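Local coordinates for AP endonuclease, family protein 2 (Mycobacterium smegmatis, PDB 5TNV) that binds a magnesium ion in a xylose isomerase-like TIM barrel and may act as an endonuclease, at residues R59-L64 against E96-S101; W27-N32 against F297-Y302; H68-D73 against S102-R107. One frame throughout, in Å; residues are numbered along the deposited sequence.

Contact 1 (R59-L64 against E96-S101); sequences RQVREL and EGLAIS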
ATOM      1  N   ARG A  59      -8.732  10.050  22.632  1.00  4.80           N
ATOM      2  CA  ARG A  59      -9.872   9.193  22.248  1.00  4.95           C
ATOM      3  C   ARG A  59      -9.699   8.652  20.838  1.00  4.55           C
ATOM      4  O   ARG A  59     -10.069   7.505  20.567  1.00  5.03           O
ATOM      5  CB  ARG A  59     -11.145  10.005  22.348  1.00  5.45           C
ATOM      6  CG  ARG A  59     -12.425   9.174  22.274  1.00  6.15           C
ATOM      7  CD  ARG A  59     -13.652  10.031  22.562  1.00  6.70           C
ATOM      8  NE  ARG A  59     -13.558  10.569  23.935  1.00  7.56           N
ATOM      9  CZ  ARG A  59     -14.161  11.676  24.348  1.00  8.95           C
ATOM     10  NH1 ARG A  59     -14.965  12.347  23.556  1.00 13.93           N
ATOM     11  NH2 ARG A  59     -13.994  12.078  25.593  1.00 12.53           N
ATOM     12  N   GLN A  60      -9.182   9.470  19.918  1.00  4.71           N
ATOM     13  CA  GLN A  60      -8.983   9.010  18.554  1.00  4.77           C
ATOM     14  C   GLN A  60      -8.031   7.818  18.515  1.00  4.41           C
ATOM     15  O   GLN A  60      -8.166   6.935  17.649  1.00  5.13           O
ATOM     16  CB  GLN A  60      -8.421  10.137  17.678  1.00  5.20           C
ATOM     17  CG  GLN A  60      -9.418  11.265  17.452  1.00  5.98           C
ATOM     18  CD  GLN A  60      -8.825  12.286  16.522  1.00  6.39           C
ATOM     19  OE1 GLN A  60      -8.512  11.988  15.362  1.00  6.76           O
ATOM     20  NE2 GLN A  60      -8.627  13.485  17.005  1.00  9.59           N
ATOM     21  N   VAL A  61      -7.032   7.832  19.380  1.00  4.46           N
ATOM     22  CA  VAL A  61      -6.031   6.767  19.483  1.00  4.44           C
ATOM     23  C   VAL A  61      -6.672   5.504  20.049  1.00  4.28           C
ATOM     24  O   VAL A  61      -6.515   4.407  19.504  1.00  5.03           O
ATOM     25  CB  VAL A  61      -4.851   7.285  20.324  1.00  4.61           C
ATOM     26  CG1 VAL A  61      -3.835   6.181  20.476  1.00  6.87           C
ATOM     27  CG2 VAL A  61      -4.249   8.515  19.704  1.00  5.59           C
ATOM     28  N   ARG A  62      -7.420   5.636  21.161  1.00  4.51           N
ATOM     29  CA  ARG A  62      -8.110   4.469  21.738  1.00  4.56           C
ATOM     30  C   ARG A  62      -9.120   3.881  20.768  1.00  4.65           C
ATOM     31  O   ARG A  62      -9.246   2.655  20.688  1.00  5.29           O
ATOM     32  CB  ARG A  62      -8.815   4.928  23.032  1.00  4.98           C
ATOM     33  CG  ARG A  62      -9.571   3.797  23.727  1.00  5.40           C
ATOM     34  CD  ARG A  62      -8.617   2.690  24.171  1.00  6.86           C
ATOM     35  NE  ARG A  62      -9.317   1.717  24.976  1.00  8.70           N
ATOM     36  CZ  ARG A  62      -8.769   0.560  25.263  1.00 13.02           C
ATOM     37  NH1 ARG A  62      -7.543   0.251  24.840  1.00 15.39           N
ATOM     38  NH2 ARG A  62      -9.410  -0.311  25.985  1.00 23.93           N
ATOM     39  N   GLU A  63      -9.856   4.724  20.036  1.00  4.84           N
ATOM     40  CA  GLU A  63     -10.819   4.243  19.041  1.00  5.17           C
ATOM     41  C   GLU A  63     -10.202   3.302  18.008  1.00  5.17           C
ATOM     42  O   GLU A  63     -10.914   2.450  17.471  1.00  6.66           O
ATOM     43  CB  GLU A  63     -11.434   5.439  18.281  1.00  5.19           C
ATOM     44  CG  GLU A  63     -12.497   6.173  19.109  1.00  5.47           C
ATOM     45  CD  GLU A  63     -12.876   7.524  18.522  1.00  5.62           C
ATOM     46  OE1 GLU A  63     -12.165   8.041  17.628  1.00  5.67           O
ATOM     47  OE2 GLU A  63     -13.923   8.076  18.985  1.00  6.64           O
ATOM     48  N   LEU A  64      -8.942   3.481  17.730  1.00  5.16           N
ATOM     49  CA  LEU A  64      -8.211   2.673  16.745  1.00  5.39           C
ATOM     50  C   LEU A  64      -7.522   1.466  17.367  1.00  5.36           C
ATOM     51  O   LEU A  64      -6.813   0.737  16.649  1.00  6.87           O
ATOM     52  CB  LEU A  64      -7.277   3.556  15.927  1.00  5.64           C
ATOM     53  CG  LEU A  64      -7.972   4.486  14.965  1.00  6.32           C
ATOM     54  CD1 LEU A  64      -7.033   5.582  14.491  1.00  7.89           C
ATOM     55  CD2 LEU A  64      -8.545   3.720  13.802  1.00  8.58           C
ATOM     56  N   GLU A  96      -9.642   7.879  29.146  1.00  5.07           N
ATOM     57  CA  GLU A  96      -9.697   7.502  27.739  1.00  4.93           C
ATOM     58  C   GLU A  96      -9.121   6.129  27.465  1.00  5.15           C
ATOM     59  O   GLU A  96      -9.053   5.687  26.309  1.00  6.60           O
ATOM     60  CB  GLU A  96      -9.022   8.584  26.875  1.00  5.28           C
ATOM     61  CG  GLU A  96      -9.745   9.927  26.960  1.00  5.73           C
ATOM     62  CD  GLU A  96     -11.183   9.966  26.548  1.00  5.74           C
ATOM     63  OE1 GLU A  96     -11.615   9.207  25.659  1.00  7.43           O
ATOM     64  OE2 GLU A  96     -11.912  10.832  27.120  1.00  7.69           O
ATOM     65  N   GLY A  97      -8.766   5.382  28.497  1.00  5.58           N
ATOM     66  CA  GLY A  97      -8.408   3.966  28.363  1.00  5.78           C
ATOM     67  C   GLY A  97      -6.986   3.711  27.907  1.00  5.50           C
ATOM     68  O   GLY A  97      -6.749   2.699  27.274  1.00  7.70           O
ATOM     69  N   LEU A  98      -6.066   4.588  28.189  1.00  5.19           N
ATOM     70  CA  LEU A  98      -4.703   4.512  27.707  1.00  4.90           C
ATOM     71  C   LEU A  98      -3.687   4.612  28.851  1.00  5.04           C
ATOM     72  O   LEU A  98      -3.983   5.038  29.965  1.00  6.26           O
ATOM     73  CB  LEU A  98      -4.456   5.637  26.681  1.00  5.14           C
ATOM     74  CG  LEU A  98      -5.314   5.484  25.400  1.00  5.08           C
ATOM     75  CD1 LEU A  98      -5.287   6.774  24.594  1.00  6.17           C
ATOM     76  CD2 LEU A  98      -4.823   4.333  24.534  1.00  5.62           C
ATOM     77  N   ALA A  99      -2.465   4.228  28.517  1.00  5.22           N
ATOM     78  CA  ALA A  99      -1.327   4.298  29.432  1.00  4.75           C
ATOM     79  C   ALA A  99      -0.073   4.650  28.619  1.00  4.91           C
ATOM     80  O   ALA A  99      -0.030   4.404  27.414  1.00  5.60           O
ATOM     81  CB  ALA A  99      -1.189   2.981  30.175  1.00  6.24           C
ATOM     82  N   ILE A 100       0.928   5.212  29.282  1.00  4.74           N
ATOM     83  CA  ILE A 100       2.182   5.581  28.655  1.00  4.55           C
ATOM     84  C   ILE A 100       3.233   4.490  28.925  1.00  4.57           C
ATOM     85  O   ILE A 100       3.564   4.231  30.080  1.00  5.28           O
ATOM     86  CB  ILE A 100       2.692   6.930  29.129  1.00  4.90           C
ATOM     87  CG1 ILE A 100       1.737   8.041  28.658  1.00  5.66           C
ATOM     88  CG2 ILE A 100       4.090   7.178  28.664  1.00  5.06           C
ATOM     89  CD1 ILE A 100       1.983   9.404  29.252  1.00  6.75           C
ATOM     90  N   SER A 101       3.777   3.897  27.850  1.00  4.65           N
ATOM     91  CA  SER A 101       4.822   2.888  27.962  1.00  4.61           C
ATOM     92  C   SER A 101       6.219   3.422  27.720  1.00  4.62           C
ATOM     93  O   SER A 101       7.207   2.804  28.176  1.00  5.30           O
ATOM     94  CB  SER A 101       4.518   1.704  27.031  1.00  5.10           C
ATOM     95  OG  SER A 101       4.216   2.161  25.725  1.00  5.04           O
TER
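R59 and E96 form the polar edge of a helix-to-loop contact on the outer layer of the TIM barrel, where the last turn of helix 51-63 meets the turn that leads from helix 83-95 into strand 99-104. The pair illustrates how two flat charged groups can be matched atom for atom. R59 offers its guanidinium side-on: NE reaches E96 OE1 at 2.9 Å and NH2 reaches E96 OE2 at 2.9 Å, a two-pronged salt bridge in which both bonds are nearly straight. Both oxygens lie close to the guanidinium plane and are met on their syn sides, yet the two groups are not coplanar; their planes are turned 41° apart, so the nitrogens approach from outside the carboxylate plane. The bend of the arginine chain at chi3 (-62°) turns the NE edge toward the glutamate. Two bonds, one to each oxygen, should restrain rotation of both groups.

Across this contact R62 packs with its chain; its charge is spent on D67. Its CG lies 3.2 Å from E96 O, and the guanidinium passes with one face over G97 O, while NH1 is taken up by F66 O and by the salt bridge to D67. G97, with positive phi, is the C-prime residue of a Schellman motif, which ends helix 83-95 and sends the chain on toward strand 99-104. Deeper in, L98 supplies the apolar part: its CD1 lies 4.3 Å from V61 CB, and its CD2 lies 4.2 Å from R62 CD.

Beyond the two segments, E96 and L98 also rest on L58 of helix 51-63, whereas V61 also touches I69 of strand 68-70 and L307 of helix 306-325, where the helical layer meets the sheet.

Contact 2 (W27-N32 against F297-Y302); sequences WPIAAN and FCCEHY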
ATOM      1  N   TRP A  27       2.357  -7.098  25.453  1.00  6.48           N
ATOM      2  CA  TRP A  27       3.566  -6.412  25.027  1.00  5.74           C
ATOM      3  C   TRP A  27       3.203  -4.984  24.645  1.00  5.38           C
ATOM      4  O   TRP A  27       2.366  -4.795  23.759  1.00  6.58           O
ATOM      5  CB  TRP A  27       4.188  -7.154  23.834  1.00  5.55           C
ATOM      6  CG  TRP A  27       5.635  -6.842  23.623  1.00  5.28           C
ATOM      7  CD1 TRP A  27       6.229  -5.619  23.551  1.00  5.33           C
ATOM      8  CD2 TRP A  27       6.702  -7.803  23.483  1.00  5.47           C
ATOM      9  NE1 TRP A  27       7.575  -5.744  23.388  1.00  5.49           N
ATOM     10  CE2 TRP A  27       7.899  -7.093  23.330  1.00  5.42           C
ATOM     11  CE3 TRP A  27       6.748  -9.214  23.487  1.00  6.04           C
ATOM     12  CZ2 TRP A  27       9.110  -7.730  23.164  1.00  6.53           C
ATOM     13  CZ3 TRP A  27       7.954  -9.845  23.323  1.00  7.61           C
ATOM     14  CH2 TRP A  27       9.126  -9.081  23.165  1.00  7.47           C
ATOM     15  N   PRO A  28       3.769  -3.952  25.252  1.00  6.20           N
ATOM     16  CA  PRO A  28       3.333  -2.596  24.903  1.00  6.05           C
ATOM     17  C   PRO A  28       3.681  -2.217  23.463  1.00  5.25           C
ATOM     18  O   PRO A  28       4.826  -2.349  23.073  1.00  5.80           O
ATOM     19  CB  PRO A  28       4.024  -1.710  25.953  1.00  7.57           C
ATOM     20  CG  PRO A  28       4.237  -2.621  27.108  1.00  8.59           C
ATOM     21  CD  PRO A  28       4.680  -3.895  26.412  1.00  6.73           C
ATOM     22  N   ILE A  29       2.658  -1.728  22.764  1.00  5.43           N
ATOM     23  CA  ILE A  29       2.789  -1.284  21.362  1.00  5.91           C
ATOM     24  C   ILE A  29       2.190   0.109  21.328  1.00  6.11           C
ATOM     25  O   ILE A  29       0.958   0.268  21.177  1.00  8.70           O
ATOM     26  CB  ILE A  29       2.162  -2.246  20.364  1.00  5.75           C
ATOM     27  CG1 ILE A  29       2.722  -3.689  20.479  1.00  6.26           C
ATOM     28  CG2 ILE A  29       2.335  -1.712  18.972  1.00  6.95           C
ATOM     29  CD1 ILE A  29       1.768  -4.718  19.855  1.00  6.84           C
ATOM     30  N   ALA A  30       3.007   1.126  21.501  1.00  5.08           N
ATOM     31  CA  ALA A  30       2.493   2.472  21.733  1.00  5.14           C
ATOM     32  C   ALA A  30       2.244   3.266  20.475  1.00  4.95           C
ATOM     33  O   ALA A  30       3.011   3.182  19.515  1.00  8.24           O
ATOM     34  CB  ALA A  30       3.496   3.259  22.560  1.00  5.94           C
ATOM     35  N   ALA A  31       1.180   4.064  20.475  1.00  4.28           N
ATOM     36  CA  ALA A  31       0.983   5.087  19.453  1.00  4.07           C
ATOM     37  C   ALA A  31       1.849   6.293  19.746  1.00  3.92           C
ATOM     38  O   ALA A  31       1.692   6.938  20.813  1.00  4.70           O
ATOM     39  CB  ALA A  31      -0.461   5.525  19.367  1.00  4.67           C
ATOM     40  N   ASN A  32       2.731   6.669  18.854  1.00  4.33           N
ATOM     41  CA  ASN A  32       3.504   7.910  18.996  1.00  4.68           C
ATOM     42  C   ASN A  32       2.597   9.090  18.743  1.00  5.66           C
ATOM     43  O   ASN A  32       1.919   9.089  17.726  1.00  7.87           O
ATOM     44  CB  ASN A  32       4.658   7.874  17.989  1.00  5.87           C
ATOM     45  CG  ASN A  32       5.670   8.967  18.121  1.00  6.01           C
ATOM     46  OD1 ASN A  32       5.295  10.119  17.880  1.00  6.72           O
ATOM     47  ND2 ASN A  32       6.905   8.682  18.469  1.00  8.14           N
ATOM     48  N   PHE A 297       7.466  -1.567  22.022  1.00  4.41           N
ATOM     49  CA  PHE A 297       7.400  -1.016  20.677  1.00  4.30           C
ATOM     50  C   PHE A 297       6.775   0.355  20.670  1.00  4.15           C
ATOM     51  O   PHE A 297       5.920   0.665  21.535  1.00  4.47           O
ATOM     52  CB  PHE A 297       6.567  -1.931  19.749  1.00  4.95           C
ATOM     53  CG  PHE A 297       7.169  -3.286  19.481  1.00  4.68           C
ATOM     54  CD1 PHE A 297       8.019  -3.492  18.420  1.00  5.04           C
ATOM     55  CD2 PHE A 297       6.850  -4.371  20.275  1.00  5.25           C
ATOM     56  CE1 PHE A 297       8.550  -4.732  18.117  1.00  6.24           C
ATOM     57  CE2 PHE A 297       7.369  -5.631  20.040  1.00  6.11           C
ATOM     58  CZ  PHE A 297       8.218  -5.807  18.960  1.00  6.52           C
ATOM     59  N   CYS A 298       7.094   1.145  19.677  1.00  3.88           N
ATOM     60  CA  CYS A 298       6.438   2.418  19.454  1.00  4.15           C
ATOM     61  C   CYS A 298       6.195   2.582  17.942  1.00  3.68           C
ATOM     62  O   CYS A 298       7.143   2.563  17.147  1.00  4.29           O
ATOM     63  CB  CYS A 298       7.304   3.564  19.985  1.00  5.14           C
ATOM     64  SG  CYS A 298       6.563   5.174  19.780  1.00  7.45           S
ATOM     65  N   CYS A 299       4.918   2.665  17.596  1.00  3.93           N
ATOM     66  CA  CYS A 299       4.513   2.874  16.213  1.00  4.21           C
ATOM     67  C   CYS A 299       4.571   4.392  15.926  1.00  4.74           C
ATOM     68  O   CYS A 299       3.800   5.162  16.505  1.00  6.18           O
ATOM     69  CB  CYS A 299       3.110   2.337  15.965  1.00  4.41           C
ATOM     70  SG  CYS A 299       2.967   0.577  16.168  1.00  7.25           S
ATOM     71  N   GLU A 300       5.454   4.768  15.033  1.00  6.49           N
ATOM     72  CA  GLU A 300       5.699   6.073  14.450  0.50  7.92           C
ATOM     73  C   GLU A 300       5.377   5.994  12.957  1.00  5.37           C
ATOM     74  O   GLU A 300       5.650   4.967  12.396  1.00  7.27           O
ATOM     75  CB  GLU A 300       7.156   6.593  14.611  0.50 12.17           C
ATOM     76  CG  GLU A 300       7.290   8.112  14.754  0.50 12.51           C
ATOM     77  CD  GLU A 300       7.837   8.820  13.533  0.50  9.76           C
ATOM     78  OE1 GLU A 300       8.840   8.395  12.877  0.50 12.87           O
ATOM     79  OE2 GLU A 300       7.263   9.951  13.277  0.50  9.42           O
ATOM     80  N   HIS A 301       4.967   7.063  12.315  1.00  4.93           N
ATOM     81  CA  HIS A 301       4.792   7.053  10.845  1.00  4.04           C
ATOM     82  C   HIS A 301       4.694   8.473  10.382  1.00  4.71           C
ATOM     83  O   HIS A 301       3.529   8.978  10.279  1.00  9.24           O
ATOM     84  CB  HIS A 301       3.556   6.273  10.489  1.00  3.99           C
ATOM     85  CG  HIS A 301       3.406   5.943   9.042  1.00  3.96           C
ATOM     86  ND1 HIS A 301       4.043   4.887   8.426  1.00  3.97           N
ATOM     87  CD2 HIS A 301       2.644   6.549   8.078  1.00  4.35           C
ATOM     88  CE1 HIS A 301       3.675   4.860   7.187  1.00  4.03           C
ATOM     89  NE2 HIS A 301       2.813   5.855   6.923  1.00  4.19           N
ATOM     90  N   TYR A 302       5.750   9.077   9.987  1.00  4.82           N
ATOM     91  CA  TYR A 302       5.748  10.458   9.470  1.00  4.60           C
ATOM     92  C   TYR A 302       5.050  10.483   8.120  1.00  4.03           C
ATOM     93  O   TYR A 302       5.351   9.700   7.225  1.00  5.29           O
ATOM     94  CB  TYR A 302       7.166  10.967   9.375  1.00  5.26           C
ATOM     95  CG  TYR A 302       7.198  12.428   8.975  1.00  4.89           C
ATOM     96  CD1 TYR A 302       7.246  12.813   7.633  1.00  5.21           C
ATOM     97  CD2 TYR A 302       7.184  13.456   9.909  1.00  6.23           C
ATOM     98  CE1 TYR A 302       7.278  14.121   7.249  1.00  6.41           C
ATOM     99  CE2 TYR A 302       7.219  14.794   9.522  1.00  6.82           C
ATOM    100  CZ  TYR A 302       7.255  15.130   8.191  1.00  5.89           C
ATOM    101  OH  TYR A 302       7.295  16.425   7.777  1.00  8.50           O
TER
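F297 N gives its hydrogen to P28 O, and A30 N returns one to F297 O at 2.9 Å; C299 N to A30 O and N32 N to C299 O continue the alternation along the parallel pair. The bridges set I29 beside F297, A30 beside C298 and A31 beside C299. C298 CA adds a CA-H...O contact to A30 O at 3.5 Å.

Strands 29-32 and 297-299 are the first and last strands of the TIM barrel, so this pairing closes the barrel. I29, F297 and C299 share a face, where I29 and C299 pack on helix 306-325, with I29 CG2 at 3.7 Å from C299 SG.

At the N-terminal end, F297 presents CE2 to one face of the W27 indole, 3.4 Å from W27 NE1, with the ring planes inclined at 47°. W27 NE1 is hydrogen-bonded to G295 O, a tie that helps set the indole's rotation. At the other end, N32 has CG anti to its own N (chi1 -172°), which lays its amide alongside E300 in the conformer described here, one of two modelled. N32 CB lies 3.8 Å from C298 SG, and L34 N holds N32 OD1. In that same conformer E300 OE1 forms a salt bridge with K254 NZ, and the E300 side chain comes within about 4 Å of the magnesium ion (nearest atoms), while C298 packs beside the metal ligand H252.

Contact 3 (H68-D73 against S102-R107); sequences HIDPTD and SISMTR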
ATOM      1  N   HIS A  68      -1.635   1.683  24.613  1.00  4.45           N
ATOM      2  CA  HIS A  68      -0.520   2.483  25.046  1.00  4.41           C
ATOM      3  C   HIS A  68      -0.239   3.614  24.063  1.00  4.27           C
ATOM      4  O   HIS A  68      -0.470   3.478  22.833  1.00  4.36           O
ATOM      5  CB  HIS A  68       0.754   1.647  25.220  1.00  4.93           C
ATOM      6  CG  HIS A  68       0.668   0.706  26.360  1.00  5.20           C
ATOM      7  ND1 HIS A  68       0.231  -0.584  26.243  1.00  6.67           N
ATOM      8  CD2 HIS A  68       0.968   0.954  27.669  1.00  7.01           C
ATOM      9  CE1 HIS A  68       0.257  -1.146  27.438  1.00  8.18           C
ATOM     10  NE2 HIS A  68       0.686  -0.261  28.332  1.00  8.45           N
ATOM     11  N   ILE A  69       0.333   4.705  24.589  1.00  4.25           N
ATOM     12  CA  ILE A  69       0.845   5.821  23.830  1.00  4.18           C
ATOM     13  C   ILE A  69       2.258   6.136  24.281  1.00  4.00           C
ATOM     14  O   ILE A  69       2.705   5.752  25.381  1.00  4.79           O
ATOM     15  CB  ILE A  69      -0.042   7.083  23.937  1.00  4.42           C
ATOM     16  CG1 ILE A  69       0.057   7.699  25.328  1.00  5.94           C
ATOM     17  CG2 ILE A  69      -1.451   6.803  23.507  1.00  6.46           C
ATOM     18  CD1 ILE A  69      -0.400   9.126  25.444  1.00  8.61           C
ATOM     19  N   ASP A  70       2.931   6.881  23.426  1.00  3.96           N
ATOM     20  CA  ASP A  70       4.189   7.570  23.720  1.00  3.70           C
ATOM     21  C   ASP A  70       3.887   9.029  23.422  1.00  3.72           C
ATOM     22  O   ASP A  70       3.656   9.392  22.287  1.00  4.09           O
ATOM     23  CB  ASP A  70       5.334   7.029  22.911  1.00  4.35           C
ATOM     24  CG  ASP A  70       6.668   7.703  23.175  1.00  3.79           C
ATOM     25  OD1 ASP A  70       6.705   8.932  23.409  1.00  4.21           O
ATOM     26  OD2 ASP A  70       7.697   6.949  23.139  1.00  4.58           O
ATOM     27  N   PRO A  71       3.822   9.888  24.475  1.00  4.00           N
ATOM     28  CA  PRO A  71       3.397  11.279  24.234  1.00  4.49           C
ATOM     29  C   PRO A  71       4.430  12.090  23.449  1.00  4.09           C
ATOM     30  O   PRO A  71       4.088  13.185  22.997  1.00  4.66           O
ATOM     31  CB  PRO A  71       3.253  11.829  25.655  1.00  5.10           C
ATOM     32  CG  PRO A  71       4.282  11.066  26.434  1.00  5.12           C
ATOM     33  CD  PRO A  71       4.171   9.654  25.881  1.00  4.63           C
ATOM     34  N   THR A  72       5.641  11.597  23.341  1.00  4.45           N
ATOM     35  CA  THR A  72       6.781  12.381  22.819  1.00  4.46           C
ATOM     36  C   THR A  72       6.978  13.605  23.680  1.00  4.45           C
ATOM     37  O   THR A  72       6.479  13.667  24.812  1.00  4.92           O
ATOM     38  CB  THR A  72       6.707  12.652  21.306  1.00  4.52           C
ATOM     39  OG1 THR A  72       5.814  13.765  21.002  1.00  4.80           O
ATOM     40  CG2 THR A  72       6.291  11.438  20.525  1.00  5.42           C
ATOM     41  N   ASP A  73       7.732  14.589  23.183  1.00  4.43           N
ATOM     42  CA  ASP A  73       7.816  15.943  23.701  1.00  4.87           C
ATOM     43  C   ASP A  73       7.299  16.938  22.690  1.00  5.10           C
ATOM     44  O   ASP A  73       7.421  18.167  22.915  1.00  6.82           O
ATOM     45  CB  ASP A  73       9.240  16.322  24.136  1.00  6.17           C
ATOM     46  CG  ASP A  73      10.229  16.319  23.023  1.00  6.37           C
ATOM     47  OD1 ASP A  73       9.842  15.994  21.902  1.00  6.45           O
ATOM     48  OD2 ASP A  73      11.424  16.619  23.255  1.00  9.56           O
ATOM     49  N   SER A 102       6.361   4.539  27.020  1.00  4.57           N
ATOM     50  CA  SER A 102       7.651   5.127  26.690  1.00  4.42           C
ATOM     51  C   SER A 102       7.430   6.628  26.454  1.00  4.32           C
ATOM     52  O   SER A 102       6.313   7.027  26.106  1.00  4.37           O
ATOM     53  CB  SER A 102       8.251   4.472  25.443  1.00  4.35           C
ATOM     54  OG  SER A 102       7.385   4.554  24.328  1.00  4.30           O
ATOM     55  N   ILE A 103       8.486   7.401  26.626  1.00  4.23           N
ATOM     56  CA  ILE A 103       8.451   8.834  26.319  1.00  4.47           C
ATOM     57  C   ILE A 103       9.652   9.137  25.403  1.00  4.22           C
ATOM     58  O   ILE A 103      10.798   9.013  25.832  1.00  5.01           O
ATOM     59  CB  ILE A 103       8.482   9.724  27.560  1.00  5.10           C
ATOM     60  CG1 ILE A 103       7.379   9.370  28.534  1.00  5.68           C
ATOM     61  CG2 ILE A 103       8.460  11.186  27.133  1.00  7.05           C
ATOM     62  CD1 ILE A 103       7.444  10.092  29.876  1.00  7.11           C
ATOM     63  N   SER A 104       9.355   9.566  24.187  1.00  4.34           N
ATOM     64  CA  SER A 104      10.364   9.832  23.159  1.00  4.51           C
ATOM     65  C   SER A 104      10.526  11.302  22.894  1.00  4.78           C
ATOM     66  O   SER A 104       9.679  11.952  22.286  1.00  5.85           O
ATOM     67  CB  SER A 104       9.995   9.121  21.841  1.00  4.61           C
ATOM     68  OG  SER A 104      10.001   7.706  22.008  1.00  4.73           O
ATOM     69  N   MET A 105      11.675  11.854  23.289  1.00  4.84           N
ATOM     70  CA  MET A 105      12.031  13.208  22.930  1.00  4.92           C
ATOM     71  C   MET A 105      12.345  13.260  21.452  1.00  5.08           C
ATOM     72  O   MET A 105      12.939  12.324  20.948  1.00 10.33           O
ATOM     73  CB  MET A 105      13.225  13.670  23.765  1.00  6.89           C
ATOM     74  CG  MET A 105      12.945  13.736  25.243  1.00 10.93           C
ATOM     75  SD  MET A 105      14.387  14.127  26.240  1.00 18.33           S
ATOM     76  CE  MET A 105      14.799  15.855  25.904  1.00 18.40           C
ATOM     77  N   THR A 106      11.993  14.352  20.797  0.50  6.07           N
ATOM     78  CA  THR A 106      12.165  14.345  19.338  0.50  5.57           C
ATOM     79  C   THR A 106      13.404  15.128  19.014  0.50  6.89           C
ATOM     80  O   THR A 106      14.546  14.808  19.301  0.50  7.08           O
ATOM     81  CB  THR A 106      10.833  14.772  18.708  0.50  6.58           C
ATOM     82  OG1 THR A 106      10.439  16.105  19.113  0.50  6.30           O
ATOM     83  CG2 THR A 106       9.719  13.812  19.146  0.50  8.86           C
ATOM     84  N   ARG A 107      13.573  16.117  18.320  1.00  9.10           N
ATOM     85  CA  ARG A 107      14.367  17.212  17.895  1.00  5.60           C
ATOM     86  C   ARG A 107      14.704  18.135  19.085  1.00  5.60           C
ATOM     87  O   ARG A 107      14.530  19.324  19.066  1.00  8.21           O
ATOM     88  CB  ARG A 107      13.736  17.936  16.706  1.00  5.83           C
ATOM     89  CG  ARG A 107      13.542  16.962  15.515  1.00  5.76           C
ATOM     90  CD  ARG A 107      12.982  17.643  14.264  1.00  6.27           C
ATOM     91  NE  ARG A 107      12.645  16.625  13.272  1.00  6.15           N
ATOM     92  CZ  ARG A 107      13.529  15.976  12.532  1.00  5.15           C
ATOM     93  NH1 ARG A 107      14.816  16.278  12.578  1.00  5.23           N
ATOM     94  NH2 ARG A 107      13.102  15.029  11.715  1.00  6.83           N
TER
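D73 and D70, the former with T106 and the latter with S102 and S104, show how a carboxylate can organise the backbone and hydroxyls around it. D73 OD1 accepts twice from T106: in one of two modelled conformers of T106, OG1 arrives on its syn lone pair at 2.9 Å, and T106 N comes from above the carboxylate plane, also at 2.9 Å. A weak bond runs from T106 N to D73 OD2, the oxygen that S108 OG grips more firmly. CB of M105 leans against D73 OD2 at 3.5 Å.

D70 is buried and has four donors. Its CG stands anti to the backbone N (chi1 -180°), which carries the carboxylate across to the neighbouring strand. There OD1 takes S104 N on its syn lone pair, at 2.8 Å, and also receives T72 N, closing an Asx turn just beyond strand 68-70. OD2 is held at 2.7 Å by S102 OG and at 2.7 Å by S104 OG, which come from opposite faces of the carboxylate plane. Four bonds should fix the group's rotation.

These strands belong to a beta-alpha-beta unit of the TIM barrel, strand 68-70, helix 83-95 and strand 99-104; they run parallel, and this contact joins their C-terminal ends. S104 OG is hydrogen-bonded to NE2 of the magnesium ligand H252, so S104 is a second-shell residue, and D70 holds it from behind.

S102 also sets its backbone oxygen 3.2 Å from D70 CA in a CA-H...O contact. I103 CG1 touches P71 CG at 4.1 Å, and I103 packs on L126 of helix 116-133.

Taken together, the three contacts sample neighbouring parts of one TIM barrel. Contact 2 joins the first and last strands of the barrel, and contacts 1 and 3 are nested within the loop it closes; contacts 1 and 3 themselves interleave, sharing strand 99-104. In the sheet the order 99-104, 68-70, 29-32, 297-299 links contacts 3 and 2, with contact 1 joined to it by helix 51-63 and strand 99-104. Centres of contacts 2 and 3 lie about 9 Å apart, those of 1 and 2 about 12 Å, and those of 1 and 3 about 14 Å. Contact 1 lies on the outer layer, away from the metal, whereas contacts 2 and 3 reach the residues around the magnesium site.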